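Local coordinates for SusD-like carbohydrate binding protein BF1063 (PDB 3I4G) that probably binds carbohydrate at the outer membrane of Bacteroides fragilis, as a member of the SusD family of glycan-capturing proteins, at residues Q237-P242 with N248-F253; M337-S342 with E347-T352; V384-E389 with A449-R454. All coordinates share one frame; numbering follows the deposited sequence.

Interaction 1 of 3, residues Q237-P242 with N248-F253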
loop_
_atom_site.group_PDB
_atom_site.type_symbol
_atom_site.label_atom_id
_atom_site.label_comp_id
_atom_site.label_asym_id
_atom_site.label_seq_id
_atom_site.Cartn_x
_atom_site.Cartn_y
_atom_site.Cartn_z
ATOM N N GLN A 237 -15.781 4.012 -0.083
ATOM C CA GLN A 237 -15.193 4.764 -1.209
ATOM C C GLN A 237 -14.602 6.100 -0.797
ATOM O O GLN A 237 -13.537 6.508 -1.283
ATOM C CB GLN A 237 -16.221 4.996 -2.317
ATOM C CG GLN A 237 -16.682 3.742 -3.016
ATOM C CD GLN A 237 -17.610 4.058 -4.137
ATOM O OE1 GLN A 237 -18.813 4.289 -3.906
ATOM N NE2 GLN A 237 -17.110 4.006 -5.365
ATOM N N GLU A 238 -15.292 6.773 0.116
ATOM C CA GLU A 238 -14.921 8.115 0.544
ATOM C C GLU A 238 -13.672 8.170 1.377
ATOM O O GLU A 238 -13.108 9.247 1.544
ATOM C CB GLU A 238 -16.119 8.795 1.279
ATOM C CG GLU A 238 -17.173 9.244 0.255
ATOM C CD GLU A 238 -18.439 9.800 0.865
ATOM O OE1 GLU A 238 -18.556 9.861 2.087
ATOM O OE2 GLU A 238 -19.336 10.199 0.071
ATOM N N LEU A 239 -13.193 7.034 1.855
ATOM C CA LEU A 239 -11.882 6.976 2.504
ATOM C C LEU A 239 -10.756 7.374 1.580
ATOM O O LEU A 239 -9.709 7.791 2.067
ATOM C CB LEU A 239 -11.596 5.556 2.983
ATOM C CG LEU A 239 -12.493 5.011 4.085
ATOM C CD1 LEU A 239 -12.241 3.509 4.239
ATOM C CD2 LEU A 239 -12.282 5.785 5.394
ATOM N N PHE A 240 -10.980 7.269 0.274
ATOM C CA PHE A 240 -9.909 7.400 -0.710
ATOM C C PHE A 240 -10.078 8.577 -1.604
ATOM O O PHE A 240 -9.410 8.660 -2.646
ATOM C CB PHE A 240 -9.823 6.092 -1.516
ATOM C CG PHE A 240 -9.841 4.861 -0.627
ATOM C CD1 PHE A 240 -8.713 4.463 0.043
ATOM C CD2 PHE A 240 -10.980 4.110 -0.482
ATOM C CE1 PHE A 240 -8.720 3.385 0.865
ATOM C CE2 PHE A 240 -10.994 2.978 0.338
ATOM C CZ PHE A 240 -9.856 2.621 1.022
ATOM N N TYR A 241 -10.933 9.526 -1.216
ATOM C CA TYR A 241 -11.248 10.698 -2.036
ATOM C C TYR A 241 -10.728 11.973 -1.387
ATOM O O TYR A 241 -10.754 12.078 -0.160
ATOM C CB TYR A 241 -12.749 10.855 -2.230
ATOM C CG TYR A 241 -13.497 9.794 -2.965
ATOM C CD1 TYR A 241 -12.894 8.865 -3.807
ATOM C CD2 TYR A 241 -14.873 9.782 -2.867
ATOM C CE1 TYR A 241 -13.660 7.920 -4.504
ATOM C CE2 TYR A 241 -15.631 8.892 -3.553
ATOM C CZ TYR A 241 -15.016 7.970 -4.380
ATOM O OH TYR A 241 -15.820 7.077 -5.080
ATOM N N PRO A 242 -10.272 12.937 -2.176
ATOM C CA PRO A 242 -9.782 14.167 -1.572
ATOM C C PRO A 242 -10.835 14.967 -0.776
ATOM O O PRO A 242 -10.488 15.559 0.259
ATOM C CB PRO A 242 -9.256 14.970 -2.782
ATOM C CG PRO A 242 -9.694 14.326 -3.970
ATOM C CD PRO A 242 -10.037 12.905 -3.622
ATOM N N ASN A 248 -12.890 12.062 8.300
ATOM C CA ASN A 248 -13.395 10.873 8.945
ATOM C C ASN A 248 -12.451 10.503 10.085
ATOM O O ASN A 248 -11.363 11.079 10.237
ATOM C CB ASN A 248 -13.549 9.735 7.922
ATOM C CG ASN A 248 -12.249 9.289 7.337
ATOM O OD1 ASN A 248 -11.449 8.679 8.017
ATOM N ND2 ASN A 248 -12.002 9.618 6.072
ATOM N N LYS A 249 -12.862 9.528 10.882
ATOM C CA LYS A 249 -12.081 9.074 12.048
ATOM C C LYS A 249 -11.350 7.768 11.774
ATOM O O LYS A 249 -10.847 7.120 12.699
ATOM C CB LYS A 249 -13.010 8.941 13.256
ATOM C CG LYS A 249 -13.528 10.316 13.703
ATOM C CD LYS A 249 -14.332 10.252 14.961
ATOM C CE LYS A 249 -14.608 11.647 15.461
ATOM N NZ LYS A 249 -15.321 11.535 16.758
ATOM N N GLU A 250 -11.293 7.365 10.495
ATOM C CA GLU A 250 -10.655 6.091 10.131
ATOM C C GLU A 250 -9.234 6.261 9.588
ATOM O O GLU A 250 -8.343 5.460 9.905
ATOM C CB GLU A 250 -11.496 5.344 9.103
ATOM C CG GLU A 250 -10.828 4.076 8.567
ATOM C CD GLU A 250 -11.770 3.055 8.007
ATOM O OE1 GLU A 250 -12.996 3.263 8.042
ATOM O OE2 GLU A 250 -11.239 2.009 7.550
ATOM N N ASN A 251 -9.012 7.292 8.787
ATOM C CA ASN A 251 -7.713 7.512 8.150
ATOM C C ASN A 251 -6.771 8.171 9.164
ATOM O O ASN A 251 -6.826 9.357 9.407
ATOM C CB ASN A 251 -7.855 8.342 6.875
ATOM C CG ASN A 251 -8.527 7.581 5.746
ATOM O OD1 ASN A 251 -8.567 6.340 5.754
ATOM N ND2 ASN A 251 -9.085 8.318 4.784
ATOM N N ILE A 252 -5.915 7.350 9.745
ATOM C CA ILE A 252 -5.005 7.744 10.826
ATOM C C ILE A 252 -3.798 8.482 10.284
ATOM O O ILE A 252 -3.412 9.511 10.827
ATOM C CB ILE A 252 -4.598 6.508 11.626
ATOM C CG1 ILE A 252 -5.794 6.014 12.444
ATOM C CG2 ILE A 252 -3.416 6.809 12.572
ATOM C CD1 ILE A 252 -5.661 4.589 13.016
ATOM N N PHE A 253 -3.194 7.938 9.232
ATOM C CA PHE A 253 -2.022 8.543 8.579
ATOM C C PHE A 253 -2.263 8.454 7.083
ATOM O O PHE A 253 -2.663 7.406 6.586
ATOM C CB PHE A 253 -0.705 7.876 9.018
ATOM C CG PHE A 253 0.527 8.604 8.537
ATOM C CD1 PHE A 253 0.853 9.845 9.033
ATOM C CD2 PHE A 253 1.362 8.046 7.586
ATOM C CE1 PHE A 253 1.940 10.547 8.532
ATOM C CE2 PHE A 253 2.473 8.753 7.113
ATOM C CZ PHE A 253 2.746 9.990 7.576
HETATM O O HOH W 1 -14.502 10.095 4.575
#
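Leu-239 meets three side chains of 248-253 with its isobutyl group, while its carbonyl oxygen takes the one direct hydrogen bond between the segments. That bond comes from Asn-251: ND2 lies 2.8 Å from Leu-239 O, in the carbonyl plane and on a lone pair (C=O...N angle 129°), although the N-H...O angle of 144° and a slight tilt of the acceptor from the amide plane show some bending. ND2 also donates to Gly-245 O, in the connection between the segments. Asn-251 OD1 has no hydrogen-bond partner in the model; it is buried with Leu-239 CD2 3.8 Å away.

The leucine side chain has CG anti to its own carbonyl carbon, and both methyls face Glu-250. CD2 approaches Glu-250 OE1 to 3.7 Å and CD1 approaches OE2 to 3.8 Å, the two side chains crossing at about a right angle. The extended Glu-250 thus gives its flank to leucine, while OE1 pairs with Arg-420 and also accepts from Asn-233 N, and OE2 pairs with Arg-386. The contact sets the 3-10 turn 237-239, in the loop after helix 214-227, against strand 251-252, which bonds by backbone to the bulged strand 380-386 in this SusD-family protein.

Asn-248 shapes the entry to that strand. With CG placed between the backbone N and the carbonyl carbon (chi1 65°), its OD1 turns onto the following backbone and accepts from Glu-250 N at 2.8 Å, as an Asx turn, and from Asn-251 N at 2.9 Å. The first donor lies on a lone pair, whereas the second arrives nearly along the C=O axis. Two N-H groups therefore fix the amide's rotation and present ND2 to Thr-244 O and to a water 3.0 Å from Asn-248 ND2, which reaches Glu-238 O through a weak bond.

Interaction 2 of 3, residues M337-S342 with E347-T352; sequences MSPDYS and EKLDYT. With EDO (1,2-ethanediol), chain I.
Ser-338 and Lys-348 form a single backbone bridge, in which Ser-338 N donates to Glu-347 O over 3.1 Å and Leu-349 N donates to Ser-338 O over 3.0 Å. The second donor stands 73° out of the carbonyl plane, while Tyr-341 N reaches the same oxygen from the opposite face, so Ser-338 O serves both the bridge and a type I turn from Ser-338 to Tyr-341.

Met-337, a selenomethionine, has CG anti to its backbone N (chi1 -178°) and then bends at chi2 and chi3, folding back over the backbone of 347-349: SE lies 3.9 Å from Leu-349 CB, and CE packs by the Glu-347 carbonyl. Leu-349 also meets Pro-339, whose ring runs alongside it with CD 4.0 Å from Leu-349 CB, and both residues touch Trp-498 of strand 497-502. Both segments belong to the irregular connection between strands 333-334 and 360-362, where Ser-338 OG makes an ST turn with Asp-340 N and Glu-347 N returns a further backbone bond to Ser-342 O.

The Tyr-341 ring is sandwiched: Ser-338 CB sits over the centre of one face, and C1 of a 1,2-ethanediol, probably from the crystallisation liquor, sits 3.5 Å above the plane of the other. Its hydroxyl is hydrogen-bonded to Asn-326. The extended Glu-347 carries OE1 to the diol, which donates from O1 at 2.7 Å, and to a water 2.6 Å from Glu-347 OE1 that also accepts from Ser-342 N. Lys-348 runs its extended aliphatic chain past the Tyr-341 carbonyl, with CB 3.3 Å from Tyr-341 O.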
loop_
_atom_site.group_PDB
_atom_site.type_symbol
_atom_site.label_atom_id
_atom_site.label_comp_id
_atom_site.label_asym_id
_atom_site.label_seq_id
_atom_site.Cartn_x
_atom_site.Cartn_y
_atom_site.Cartn_z
HETATM N N MSE A 337 -13.690 -2.442 -22.914
HETATM C CA MSE A 337 -12.428 -3.139 -22.933
HETATM C C MSE A 337 -12.664 -4.606 -23.257
HETATM O O MSE A 337 -13.234 -5.328 -22.425
HETATM C CB MSE A 337 -11.756 -2.982 -21.554
HETATM C CG MSE A 337 -10.366 -3.635 -21.399
HETATM SE SE MSE A 337 -9.088 -3.149 -22.776
HETATM C CE MSE A 337 -9.347 -1.280 -22.833
ATOM N N SER A 338 -12.187 -5.070 -24.406
ATOM C CA SER A 338 -12.406 -6.440 -24.824
ATOM C C SER A 338 -11.453 -6.820 -25.922
ATOM O O SER A 338 -11.052 -5.959 -26.716
ATOM C CB SER A 338 -13.813 -6.578 -25.416
ATOM O OG SER A 338 -13.998 -7.858 -26.053
ATOM N N PRO A 339 -11.094 -8.106 -26.035
ATOM C CA PRO A 339 -10.328 -8.519 -27.205
ATOM C C PRO A 339 -11.016 -8.221 -28.550
ATOM O O PRO A 339 -10.353 -8.228 -29.599
ATOM C CB PRO A 339 -10.220 -10.040 -27.023
ATOM C CG PRO A 339 -10.331 -10.241 -25.538
ATOM C CD PRO A 339 -11.316 -9.220 -25.097
ATOM N N ASP A 340 -12.324 -7.967 -28.520
ATOM C CA ASP A 340 -13.078 -7.776 -29.744
ATOM C C ASP A 340 -13.193 -6.331 -30.210
ATOM O O ASP A 340 -13.697 -6.067 -31.306
ATOM C CB ASP A 340 -14.515 -8.274 -29.565
ATOM C CG ASP A 340 -14.632 -9.754 -29.416
ATOM O OD1 ASP A 340 -13.600 -10.435 -29.396
ATOM O OD2 ASP A 340 -15.806 -10.244 -29.374
ATOM N N TYR A 341 -12.743 -5.387 -29.393
ATOM C CA TYR A 341 -12.959 -3.966 -29.666
ATOM C C TYR A 341 -11.773 -3.329 -30.410
ATOM O O TYR A 341 -10.811 -4.008 -30.754
ATOM C CB TYR A 341 -13.309 -3.207 -28.373
ATOM C CG TYR A 341 -14.511 -3.725 -27.576
ATOM C CD1 TYR A 341 -15.457 -4.606 -28.120
ATOM C CD2 TYR A 341 -14.734 -3.274 -26.290
ATOM C CE1 TYR A 341 -16.521 -5.074 -27.357
ATOM C CE2 TYR A 341 -15.796 -3.738 -25.548
ATOM C CZ TYR A 341 -16.670 -4.632 -26.066
ATOM O OH TYR A 341 -17.718 -5.099 -25.270
ATOM N N SER A 342 -11.894 -2.041 -30.716
ATOM C CA SER A 342 -10.925 -1.348 -31.536
ATOM C C SER A 342 -9.698 -0.829 -30.820
ATOM O O SER A 342 -9.807 -0.039 -29.875
ATOM C CB SER A 342 -11.633 -0.145 -32.171
ATOM O OG SER A 342 -10.717 0.567 -32.971
ATOM N N GLU A 347 -9.803 0.601 -26.857
ATOM C CA GLU A 347 -10.832 -0.229 -26.247
ATOM C C GLU A 347 -10.507 -1.708 -26.354
ATOM O O GLU A 347 -11.271 -2.554 -25.880
ATOM C CB GLU A 347 -12.206 0.070 -26.869
ATOM C CG GLU A 347 -12.700 1.466 -26.564
ATOM C CD GLU A 347 -14.049 1.806 -27.202
ATOM O OE1 GLU A 347 -14.590 1.013 -27.998
ATOM O OE2 GLU A 347 -14.590 2.878 -26.859
ATOM N N LYS A 348 -9.407 -2.036 -27.038
ATOM C CA LYS A 348 -9.037 -3.437 -27.207
ATOM C C LYS A 348 -8.099 -3.924 -26.102
ATOM O O LYS A 348 -7.183 -3.210 -25.676
ATOM C CB LYS A 348 -8.383 -3.604 -28.577
ATOM C CG LYS A 348 -8.063 -5.023 -28.934
ATOM C CD LYS A 348 -7.407 -5.066 -30.328
ATOM C CE LYS A 348 -6.974 -6.461 -30.713
ATOM N NZ LYS A 348 -6.151 -6.475 -31.978
ATOM N N LEU A 349 -8.359 -5.155 -25.662
ATOM C CA LEU A 349 -7.533 -5.880 -24.738
ATOM C C LEU A 349 -6.511 -6.646 -25.537
ATOM O O LEU A 349 -6.886 -7.544 -26.284
ATOM C CB LEU A 349 -8.386 -6.817 -23.894
ATOM C CG LEU A 349 -7.633 -7.653 -22.854
ATOM C CD1 LEU A 349 -6.766 -6.797 -21.941
ATOM C CD2 LEU A 349 -8.606 -8.458 -22.013
ATOM N N ASP A 350 -5.238 -6.240 -25.413
ATOM C CA ASP A 350 -4.167 -6.836 -26.221
ATOM C C ASP A 350 -2.855 -6.728 -25.419
ATOM O O ASP A 350 -2.877 -6.474 -24.208
ATOM C CB ASP A 350 -4.122 -6.189 -27.604
ATOM C CG ASP A 350 -3.781 -4.700 -27.570
ATOM O OD1 ASP A 350 -3.066 -4.257 -26.666
ATOM O OD2 ASP A 350 -4.247 -3.972 -28.493
ATOM N N TYR A 351 -1.725 -6.974 -26.097
ATOM C CA TYR A 351 -0.412 -6.961 -25.467
ATOM C C TYR A 351 0.429 -5.740 -25.830
ATOM O O TYR A 351 1.609 -5.713 -25.497
ATOM C CB TYR A 351 0.295 -8.294 -25.829
ATOM C CG TYR A 351 -0.472 -9.522 -25.322
ATOM C CD1 TYR A 351 -0.419 -9.880 -23.981
ATOM C CD2 TYR A 351 -1.236 -10.295 -26.171
ATOM C CE1 TYR A 351 -1.128 -10.967 -23.488
ATOM C CE2 TYR A 351 -1.927 -11.370 -25.698
ATOM C CZ TYR A 351 -1.877 -11.698 -24.341
ATOM O OH TYR A 351 -2.562 -12.797 -23.866
ATOM N N THR A 352 -0.187 -4.735 -26.483
ATOM C CA THR A 352 0.544 -3.575 -26.979
ATOM C C THR A 352 -0.088 -2.189 -26.786
ATOM O O THR A 352 0.634 -1.206 -26.716
ATOM C CB THR A 352 0.795 -3.716 -28.480
ATOM O OG1 THR A 352 -0.451 -3.813 -29.177
ATOM C CG2 THR A 352 1.649 -4.955 -28.755
HETATM C C1 EDO I . -17.011 -1.191 -28.240
HETATM O O1 EDO I . -17.207 0.237 -28.263
HETATM C C2 EDO I . -18.319 -1.901 -28.542
HETATM O O2 EDO I . -19.309 -1.407 -27.635
HETATM O O HOH W 2 -14.223 -0.459 -30.158
#

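Interaction 3 of 3, residues V384-E389 with A449-R454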
loop_
_atom_site.group_PDB
_atom_site.type_symbol
_atom_site.label_atom_id
_atom_site.label_comp_id
_atom_site.label_asym_id
_atom_site.label_seq_id
_atom_site.Cartn_x
_atom_site.Cartn_y
_atom_site.Cartn_z
ATOM N N VAL A 384 -2.351 5.773 4.365
ATOM C CA VAL A 384 -1.220 4.916 4.676
ATOM C C VAL A 384 -1.602 3.962 5.803
ATOM O O VAL A 384 -1.292 2.772 5.765
ATOM C CB VAL A 384 0.001 5.773 5.036
ATOM C CG1 VAL A 384 1.154 4.876 5.400
ATOM C CG2 VAL A 384 0.403 6.662 3.858
ATOM N N ILE A 385 -2.276 4.463 6.834
ATOM C CA ILE A 385 -2.777 3.661 7.940
ATOM C C ILE A 385 -4.249 3.981 8.143
ATOM O O ILE A 385 -4.619 5.122 8.432
ATOM C CB ILE A 385 -2.050 3.937 9.275
ATOM C CG1 ILE A 385 -0.536 3.684 9.178
ATOM C CG2 ILE A 385 -2.670 3.124 10.432
ATOM C CD1 ILE A 385 -0.092 2.229 8.923
ATOM N N ARG A 386 -5.079 2.963 7.982
ATOM C CA ARG A 386 -6.519 3.033 8.240
ATOM C C ARG A 386 -6.861 2.231 9.488
ATOM O O ARG A 386 -6.282 1.176 9.775
ATOM C CB ARG A 386 -7.332 2.514 7.039
ATOM C CG ARG A 386 -7.109 3.283 5.792
ATOM C CD ARG A 386 -8.161 3.079 4.719
ATOM N NE ARG A 386 -8.233 1.772 4.066
ATOM C CZ ARG A 386 -9.168 0.835 4.278
ATOM N NH1 ARG A 386 -10.047 0.891 5.289
ATOM N NH2 ARG A 386 -9.188 -0.224 3.490
ATOM N N TYR A 387 -7.885 2.714 10.195
ATOM C CA TYR A 387 -8.337 1.981 11.395
ATOM C C TYR A 387 -8.778 0.546 11.050
ATOM O O TYR A 387 -8.646 -0.343 11.859
ATOM C CB TYR A 387 -9.448 2.741 12.111
ATOM C CG TYR A 387 -9.797 2.267 13.514
ATOM C CD1 TYR A 387 -8.833 2.179 14.489
ATOM C CD2 TYR A 387 -11.111 1.953 13.849
ATOM C CE1 TYR A 387 -9.165 1.801 15.772
ATOM C CE2 TYR A 387 -11.441 1.570 15.120
ATOM C CZ TYR A 387 -10.470 1.501 16.063
ATOM O OH TYR A 387 -10.801 1.151 17.373
ATOM N N ALA A 388 -9.310 0.295 9.844
ATOM C CA ALA A 388 -9.637 -1.082 9.516
ATOM C C ALA A 388 -8.418 -1.988 9.567
ATOM O O ALA A 388 -8.524 -3.145 9.976
ATOM C CB ALA A 388 -10.229 -1.170 8.148
ATOM N N GLU A 389 -7.245 -1.494 9.160
ATOM C CA GLU A 389 -6.036 -2.312 9.254
ATOM C C GLU A 389 -5.678 -2.532 10.724
ATOM O O GLU A 389 -5.213 -3.609 11.109
ATOM C CB GLU A 389 -4.860 -1.660 8.532
ATOM C CG GLU A 389 -3.610 -2.546 8.653
ATOM C CD GLU A 389 -2.323 -1.939 8.144
ATOM O OE1 GLU A 389 -2.370 -0.954 7.385
ATOM O OE2 GLU A 389 -1.237 -2.469 8.515
ATOM N N ALA A 449 -7.357 -4.107 -0.520
ATOM C CA ALA A 449 -6.964 -4.323 -1.904
ATOM C C ALA A 449 -6.675 -3.029 -2.650
ATOM O O ALA A 449 -7.433 -2.053 -2.593
ATOM C CB ALA A 449 -8.027 -5.159 -2.660
HETATM N N MSE A 450 -5.571 -3.038 -3.399
HETATM C CA MSE A 450 -5.094 -1.950 -4.253
HETATM C C MSE A 450 -4.495 -0.793 -3.469
HETATM O O MSE A 450 -4.231 0.245 -4.076
HETATM C CB MSE A 450 -6.176 -1.433 -5.213
HETATM C CG MSE A 450 -6.787 -2.516 -6.093
HETATM SE SE MSE A 450 -5.537 -3.616 -7.136
HETATM C CE MSE A 450 -4.648 -2.145 -8.031
ATOM N N GLU A 451 -4.185 -0.981 -2.173
ATOM C CA GLU A 451 -3.646 0.109 -1.363
ATOM C C GLU A 451 -2.149 -0.024 -1.118
ATOM O O GLU A 451 -1.577 0.787 -0.400
ATOM C CB GLU A 451 -4.375 0.199 -0.014
ATOM C CG GLU A 451 -5.865 0.486 -0.222
ATOM C CD GLU A 451 -6.683 0.593 1.029
ATOM O OE1 GLU A 451 -6.222 1.269 1.984
ATOM O OE2 GLU A 451 -7.801 0.014 1.053
ATOM N N GLY A 452 -1.489 -0.977 -1.744
ATOM C CA GLY A 452 -0.028 -1.099 -1.636
ATOM C C GLY A 452 0.489 -1.854 -0.436
ATOM O O GLY A 452 1.676 -1.738 -0.099
ATOM N N ILE A 453 -0.354 -2.679 0.203
ATOM C CA ILE A 453 0.014 -3.435 1.397
ATOM C C ILE A 453 0.133 -4.934 1.105
ATOM O O ILE A 453 0.745 -5.679 1.874
ATOM C CB ILE A 453 -1.015 -3.124 2.526
ATOM C CG1 ILE A 453 -1.035 -1.635 2.803
ATOM C CG2 ILE A 453 -0.678 -3.906 3.801
ATOM C CD1 ILE A 453 -2.212 -1.203 3.662
ATOM N N ARG A 454 -0.446 -5.389 -0.001
ATOM C CA ARG A 454 -0.493 -6.831 -0.274
ATOM C C ARG A 454 0.890 -7.456 -0.393
ATOM O O ARG A 454 1.113 -8.544 0.129
ATOM C CB ARG A 454 -1.273 -7.101 -1.546
ATOM C CG ARG A 454 -1.466 -8.596 -1.869
ATOM C CD ARG A 454 -2.244 -9.372 -0.861
ATOM N NE ARG A 454 -2.398 -10.757 -1.316
ATOM C CZ ARG A 454 -2.865 -11.732 -0.585
ATOM N NH1 ARG A 454 -3.230 -11.505 0.663
ATOM N NH2 ARG A 454 -2.977 -12.940 -1.087
#
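Glu-451 OE2 is gripped by two cationic groups: Arg-386 NH2, 2.8 Å away, and the ammonium of Lys-364, which forms a second salt bridge. The other carboxylate oxygen, Glu-451 OE1, accepts from Arg-386 NE at 2.9 Å. Arginine therefore holds the glutamate side-on, with one nitrogen for each oxygen, and both oxygens use their syn lone pairs. The NE bond is almost straight (174° at the hydrogen), the NH2 bond more bent (155°). Both acceptors lie close to the guanidinium plane, and the two flat groups are nearly coplanar, their planes 27° apart.

The two side chains cross at about a right angle. Arg-386 bends at chi3, turning NE and NH2 to the carboxylate, whereas Glu-451 stays extended beyond CG and reaches out from the loop to present both oxygens to the guanidinium edge. Two roughly coplanar bonds restrain rotation of both groups. At the guanidinium's remaining nitrogen, NH1 serves two further carboxylates, one of them that of Glu-447, so this buried arginine is shared by three; the paired charges would be expected to keep the glutamates ionised.

A second, looser contact is apolar on one side only: Ile-453 CD1 lies 3.7 Å from Glu-389 OE1, the side chains crossing at a slant. The carboxylate of Glu-389 has its own partner in Arg-206, which Ile-453 also touches.

Arg-386 occupies the N-cap position of helix 387-400, at the point where strand 380-386 ends, and Glu-389 lies in that helix's first turn. Facing them, the loop carrying Glu-451 and Ile-453 connects helix 433-447 to helix 454-461, so the contact ties a strand-to-helix junction to a helix-helix connection, with helix 197-211 packed against both Ile-385 and Ile-453.

Interactions 1 and 3 are buried neighbours, their centres 11 Å apart, whereas interaction 2 lies about 34 Å and 31 Å from them, centre to centre, in a partly buried peripheral loop. Interactions 1 and 3 share a junction: the Glu-250 to Arg-386 salt bridge joins them, Phe-240 packs on Glu-451, and the backbones of Phe-253 and Val-384 pair where strand 380-386 is bulged. Their chemistry differs accordingly. In 384-389 with 449-454, buried charges are paired; in 237-242 with 248-253, one hydrogen bond from an asparagine amide to a backbone carbonyl accompanies leucine packing. By contrast, 337-342 with 347-352 relies chiefly on backbone hydrogen bonds, with water and a diol at its rim.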